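Nucleoside phosphorylase, putative (Trypanosoma brucei, PDB 3BJE) works as a homodimeric uridine phosphorylase, an enzyme that splits uridine with phosphate into uracil and ribose 1-phosphate. Local coordinates at residues 192-197 against 277-282; 241-246 against 284-289. All blocks are in the same frame, centred on the assembly; numbering follows the deposited sequence.

Contact 1: residues 192-197 against 277-282; sequences RRIVRE and LKFNLS
Ile-194 and Val-195, consecutive residues of helix 186-198, meet Leu-277 and Phe-279 in a small, largely apolar interface, a case of a helix packing on a short edge strand and the loop that leads into it. The methyl CG2 of Ile-194 comes to the edge of the Phe-279 ring, 3.7 Å from CE1, and Ile-194 CB follows in the ring plane at 3.9 Å from the same CE1. The isoleucine therefore meets the rim of the ring, not its pi face. That CG2 methyl also lies 4.0 Å from Leu-277 CD2. Its double role follows from the torsion: with chi1 at -69°, CG1 is beside the backbone nitrogen, while CG2 lies opposite and can reach both partners. Leu-277 divides its branches, CD2 going to the isoleucine and CD1 to Val-195 CG2 at 3.9 Å, where the two side chains cross nearly at right angles. Val-195 CG2 in turn approaches Phe-279 CZ at 4.0 Å from an oblique direction.

Beyond this shell, Ile-191 of the same helix also touches Phe-279, Val-288 of strand 284-292 packs on the ring, and Val-195 continues onto Ile-168 and Ile-206. Just past the strand, Asp-187 OD1 accepts a hydrogen bond from Ser-282 N. The charged side chains of 192-197 take no part: Arg-193 NH1 instead forms a salt bridge with Glu-197 OE1 at 2.9 Å.

With aliphatic carbons and an aromatic ring making nearly all the contacts, cohesion between the two segments rests on dispersion and hydrocarbon burial and is not directional; the nearby Asp-187 bond adds a polar tie.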
loop_
_atom_site.group_PDB
_atom_site.type_symbol
_atom_site.label_atom_id
_atom_site.label_comp_id
_atom_site.label_asym_id
_atom_site.label_seq_id
_atom_site.Cartn_x
_atom_site.Cartn_y
_atom_site.Cartn_z
ATOM N N ARG A 192 -0.152 -15.083 18.651
ATOM C CA ARG A 192 -1.443 -14.428 18.496
ATOM C C ARG A 192 -2.125 -14.236 19.850
ATOM O O ARG A 192 -2.687 -13.165 20.109
ATOM C CB ARG A 192 -2.365 -15.192 17.562
ATOM C CG ARG A 192 -3.526 -14.335 17.141
ATOM C CD ARG A 192 -4.382 -15.012 16.109
ATOM N NE ARG A 192 -5.374 -14.064 15.600
ATOM C CZ ARG A 192 -6.528 -13.784 16.192
ATOM N NH1 ARG A 192 -6.883 -14.374 17.328
ATOM N NH2 ARG A 192 -7.345 -12.907 15.634
ATOM N N ARG A 193 -2.080 -15.260 20.702
ATOM C CA ARG A 193 -2.710 -15.194 22.023
ATOM C C ARG A 193 -2.103 -14.054 22.840
ATOM O O ARG A 193 -2.829 -13.259 23.436
ATOM C CB ARG A 193 -2.565 -16.529 22.789
ATOM C CG ARG A 193 -3.198 -16.519 24.176
ATOM C CD ARG A 193 -2.892 -17.790 24.942
ATOM N NE ARG A 193 -1.536 -17.829 25.495
ATOM C CZ ARG A 193 -1.184 -17.342 26.688
ATOM N NH1 ARG A 193 -2.065 -16.714 27.461
ATOM N NH2 ARG A 193 0.075 -17.456 27.102
ATOM N N ILE A 194 -0.779 -13.986 22.889
ATOM C CA ILE A 194 -0.105 -12.974 23.683
ATOM C C ILE A 194 -0.402 -11.583 23.141
ATOM O O ILE A 194 -0.750 -10.677 23.889
ATOM C CB ILE A 194 1.423 -13.242 23.755
ATOM C CG1 ILE A 194 1.704 -14.497 24.579
ATOM C CG2 ILE A 194 2.182 -12.057 24.350
ATOM C CD1 ILE A 194 1.438 -14.349 26.081
ATOM N N VAL A 195 -0.305 -11.410 21.831
ATOM C CA VAL A 195 -0.579 -10.099 21.236
ATOM C C VAL A 195 -2.036 -9.666 21.477
ATOM O O VAL A 195 -2.299 -8.505 21.805
ATOM C CB VAL A 195 -0.268 -10.088 19.708
ATOM C CG1 VAL A 195 -0.721 -8.767 19.080
ATOM C CG2 VAL A 195 1.225 -10.287 19.472
ATOM N N ARG A 196 -2.987 -10.577 21.305
ATOM C CA ARG A 196 -4.396 -10.259 21.540
ATOM C C ARG A 196 -4.715 -9.952 23.009
ATOM O O ARG A 196 -5.608 -9.143 23.286
ATOM C CB ARG A 196 -5.278 -11.407 21.046
ATOM C CG ARG A 196 -5.269 -11.565 19.532
ATOM C CD ARG A 196 -6.298 -10.680 18.883
ATOM N NE ARG A 196 -7.638 -11.102 19.291
ATOM C CZ ARG A 196 -8.760 -10.489 18.925
ATOM N NH1 ARG A 196 -8.715 -9.441 18.115
ATOM N NH2 ARG A 196 -9.935 -10.945 19.354
ATOM N N GLU A 197 -4.020 -10.596 23.943
ATOM C CA GLU A 197 -4.338 -10.448 25.365
ATOM C C GLU A 197 -3.635 -9.264 25.998
ATOM O O GLU A 197 -4.182 -8.620 26.894
ATOM C CB GLU A 197 -4.016 -11.739 26.133
ATOM C CG GLU A 197 -5.001 -12.853 25.782
ATOM C CD GLU A 197 -4.730 -14.192 26.471
ATOM O OE1 GLU A 197 -3.715 -14.339 27.186
ATOM O OE2 GLU A 197 -5.556 -15.113 26.275
ATOM N N LEU A 277 6.455 -7.393 25.077
ATOM C CA LEU A 277 6.082 -8.786 24.868
ATOM C C LEU A 277 7.287 -9.720 24.861
ATOM O O LEU A 277 8.374 -9.376 24.369
ATOM C CB LEU A 277 5.274 -8.975 23.573
ATOM C CG LEU A 277 4.051 -8.078 23.369
ATOM C CD1 LEU A 277 3.343 -8.438 22.115
ATOM C CD2 LEU A 277 3.097 -8.210 24.558
ATOM N N LYS A 278 7.058 -10.916 25.397
ATOM C CA LYS A 278 7.988 -12.008 25.316
ATOM C C LYS A 278 7.177 -13.230 24.924
ATOM O O LYS A 278 6.170 -13.545 25.564
ATOM C CB LYS A 278 8.676 -12.212 26.664
ATOM C CG LYS A 278 9.598 -11.072 27.036
ATOM C CD LYS A 278 10.336 -11.330 28.336
ATOM C CE LYS A 278 11.411 -10.271 28.558
ATOM N NZ LYS A 278 12.414 -10.236 27.440
ATOM N N PHE A 279 7.589 -13.893 23.851
ATOM C CA PHE A 279 6.916 -15.083 23.388
ATOM C C PHE A 279 7.738 -16.277 23.809
ATOM O O PHE A 279 8.878 -16.417 23.386
ATOM C CB PHE A 279 6.779 -15.059 21.864
ATOM C CG PHE A 279 6.144 -13.793 21.327
ATOM C CD1 PHE A 279 4.902 -13.379 21.790
ATOM C CD2 PHE A 279 6.794 -13.019 20.375
ATOM C CE1 PHE A 279 4.324 -12.235 21.329
ATOM C CE2 PHE A 279 6.205 -11.854 19.888
ATOM C CZ PHE A 279 4.964 -11.467 20.364
ATOM N N ASN A 280 7.151 -17.127 24.644
ATOM C CA ASN A 280 7.796 -18.371 25.070
ATOM C C ASN A 280 7.493 -19.444 24.041
ATOM O O ASN A 280 6.474 -20.131 24.118
ATOM C CB ASN A 280 7.289 -18.767 26.447
ATOM C CG ASN A 280 7.698 -17.773 27.516
ATOM O OD1 ASN A 280 8.860 -17.369 27.590
ATOM N ND2 ASN A 280 6.741 -17.361 28.340
ATOM N N LEU A 281 8.376 -19.565 23.058
ATOM C CA LEU A 281 8.129 -20.423 21.907
ATOM C C LEU A 281 8.947 -21.718 21.955
ATOM O O LEU A 281 9.830 -21.889 22.805
ATOM C CB LEU A 281 8.379 -19.635 20.620
ATOM C CG LEU A 281 7.541 -18.357 20.515
ATOM C CD1 LEU A 281 7.769 -17.665 19.173
ATOM C CD2 LEU A 281 6.056 -18.670 20.669
ATOM N N SER A 282 8.636 -22.629 21.037
ATOM C CA SER A 282 9.172 -23.997 21.088
ATOM C C SER A 282 10.683 -24.032 21.158
ATOM O O SER A 282 11.245 -24.855 21.872
ATOM C CB SER A 282 8.701 -24.821 19.888
ATOM O OG SER A 282 9.233 -24.315 18.678
#

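Contact 2: residues 241-246 against 284-289; sequences IGTTAT and GVEVVT
Thr-243 and Val-288 form a locally parallel beta bridge inside the phosphorylase fold, between strands 239-246 and 284-292; end to end the short segments diverge by 70°, the second strand being broken near Val-287. Thr-243 is gripped through both its backbone groups: its N donates to Val-287 O at 2.8 Å in a nearly straight bond (171°), and its O accepts from Thr-289 N at 2.9 Å in a more bent one. A third bond uses the side chain. Glu-286, with CG opposite its own backbone nitrogen (chi1 -168°), extends across, and its OE2 accepts a hydrogen bond from Thr-243 OG1 at 2.7 Å, the hydroxyl lying above the carboxylate plane. A water spans the gap, donating to Ile-241 O at 2.7 Å and accepting from Val-287 N. Gly-242, lacking a side chain, lets the methyl CG2 of Thr-289 come 3.8 Å from its CA.

The buried carboxylate is shared with strand 161-169: His-166 ND1 bonds to OE2 and Arg-165 makes a salt bridge to OE1, which would probably favour the charged form. That strand flanks 239-246, while Phe-279 of strand 279-281 packs on Thr-243 and Val-288, and helix 213-228 touches Ile-241.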
loop_
_atom_site.group_PDB
_atom_site.type_symbol
_atom_site.label_atom_id
_atom_site.label_comp_id
_atom_site.label_asym_id
_atom_site.label_seq_id
_atom_site.Cartn_x
_atom_site.Cartn_y
_atom_site.Cartn_z
ATOM N N ILE A 241 17.414 -11.394 15.524
ATOM C CA ILE A 241 16.365 -12.240 14.957
ATOM C C ILE A 241 15.162 -12.225 15.873
ATOM O O ILE A 241 15.306 -12.380 17.086
ATOM C CB ILE A 241 16.773 -13.720 14.818
ATOM C CG1 ILE A 241 18.157 -13.860 14.183
ATOM C CG2 ILE A 241 15.697 -14.474 14.011
ATOM C CD1 ILE A 241 18.812 -15.185 14.479
ATOM N N GLY A 242 13.977 -12.095 15.291
ATOM C CA GLY A 242 12.774 -12.069 16.104
ATOM C C GLY A 242 11.530 -11.829 15.293
ATOM O O GLY A 242 11.513 -12.022 14.077
ATOM N N THR A 243 10.486 -11.386 15.981
ATOM C CA THR A 243 9.191 -11.225 15.355
ATOM C C THR A 243 9.074 -9.836 14.750
ATOM O O THR A 243 9.406 -8.830 15.389
ATOM C CB THR A 243 8.066 -11.483 16.382
ATOM O OG1 THR A 243 8.107 -12.849 16.792
ATOM C CG2 THR A 243 6.697 -11.205 15.785
ATOM N N THR A 244 8.597 -9.796 13.506
ATOM C CA THR A 244 8.352 -8.551 12.797
ATOM C C THR A 244 6.853 -8.241 12.806
ATOM O O THR A 244 6.034 -9.085 12.401
ATOM C CB THR A 244 8.845 -8.652 11.332
ATOM O OG1 THR A 244 10.245 -8.985 11.339
ATOM C CG2 THR A 244 8.584 -7.326 10.561
ATOM N N ALA A 245 6.473 -7.047 13.264
ATOM C CA ALA A 245 5.081 -6.596 13.203
ATOM C C ALA A 245 4.885 -5.719 11.980
ATOM O O ALA A 245 5.588 -4.726 11.805
ATOM C CB ALA A 245 4.722 -5.825 14.478
ATOM N N THR A 246 3.944 -6.095 11.129
ATOM C CA THR A 246 3.679 -5.373 9.904
ATOM C C THR A 246 2.370 -4.574 9.977
ATOM O O THR A 246 1.322 -5.087 10.355
ATOM C CB THR A 246 3.616 -6.333 8.706
ATOM O OG1 THR A 246 4.864 -7.025 8.584
ATOM C CG2 THR A 246 3.283 -5.603 7.366
ATOM N N GLY A 284 12.642 -21.448 22.120
ATOM C CA GLY A 284 13.123 -20.390 23.000
ATOM C C GLY A 284 12.270 -19.139 22.977
ATOM O O GLY A 284 11.216 -19.097 22.342
ATOM N N VAL A 285 12.746 -18.115 23.676
ATOM C CA VAL A 285 12.022 -16.858 23.816
ATOM C C VAL A 285 12.272 -15.985 22.598
ATOM O O VAL A 285 13.402 -15.871 22.119
ATOM C CB VAL A 285 12.424 -16.109 25.111
ATOM C CG1 VAL A 285 11.656 -14.795 25.248
ATOM C CG2 VAL A 285 12.171 -16.992 26.315
ATOM N N GLU A 286 11.197 -15.388 22.096
ATOM C CA GLU A 286 11.265 -14.474 20.969
ATOM C C GLU A 286 10.591 -13.157 21.337
ATOM O O GLU A 286 9.632 -13.140 22.111
ATOM C CB GLU A 286 10.567 -15.070 19.748
ATOM C CG GLU A 286 10.832 -14.321 18.447
ATOM C CD GLU A 286 10.533 -15.155 17.216
ATOM O OE1 GLU A 286 10.813 -16.380 17.271
ATOM O OE2 GLU A 286 10.070 -14.591 16.199
ATOM N N VAL A 287 11.108 -12.056 20.800
ATOM C CA VAL A 287 10.523 -10.730 21.054
ATOM C C VAL A 287 10.235 -10.027 19.740
ATOM O O VAL A 287 10.656 -10.478 18.669
ATOM C CB VAL A 287 11.442 -9.826 21.911
ATOM C CG1 VAL A 287 11.832 -10.529 23.221
ATOM C CG2 VAL A 287 12.695 -9.423 21.135
ATOM N N VAL A 288 9.467 -8.942 19.808
ATOM C CA VAL A 288 9.198 -8.140 18.609
ATOM C C VAL A 288 10.401 -7.244 18.339
ATOM O O VAL A 288 10.642 -6.275 19.056
ATOM C CB VAL A 288 7.924 -7.284 18.741
ATOM C CG1 VAL A 288 7.687 -6.445 17.476
ATOM C CG2 VAL A 288 6.705 -8.151 19.033
ATOM N N THR A 289 11.164 -7.591 17.302
ATOM C CA THR A 289 12.384 -6.881 16.968
ATOM C C THR A 289 12.176 -5.685 16.051
ATOM O O THR A 289 12.981 -4.767 16.028
ATOM C CB THR A 289 13.407 -7.829 16.290
ATOM O OG1 THR A 289 12.743 -8.614 15.295
ATOM C CG2 THR A 289 14.099 -8.727 17.343
HETATM O O HOH W 1 13.898 -12.441 19.445
#

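Followed from the N terminus, the chain passes helix 186-198, then strand 239-246, then strand 279-281 and at once strand 284-292. Contact 1 closes a loop of 79 intervening residues, contact 2 one of 37, and because their segments alternate the two closures cross instead of nesting. The short turn between 279-281 and 284-292 couples them: the strands pair antiparallel, with a probable hydrogen bond from Phe-279 N to Glu-286 O (2.8 Å). The Phe-279 ring also bridges the contacts, its CE2 lying 3.8 Å from Thr-243 OG1. Together they connect a covering helix, through the edge strand 279-281 and its antiparallel partner, to the parallel strands deeper in the fold.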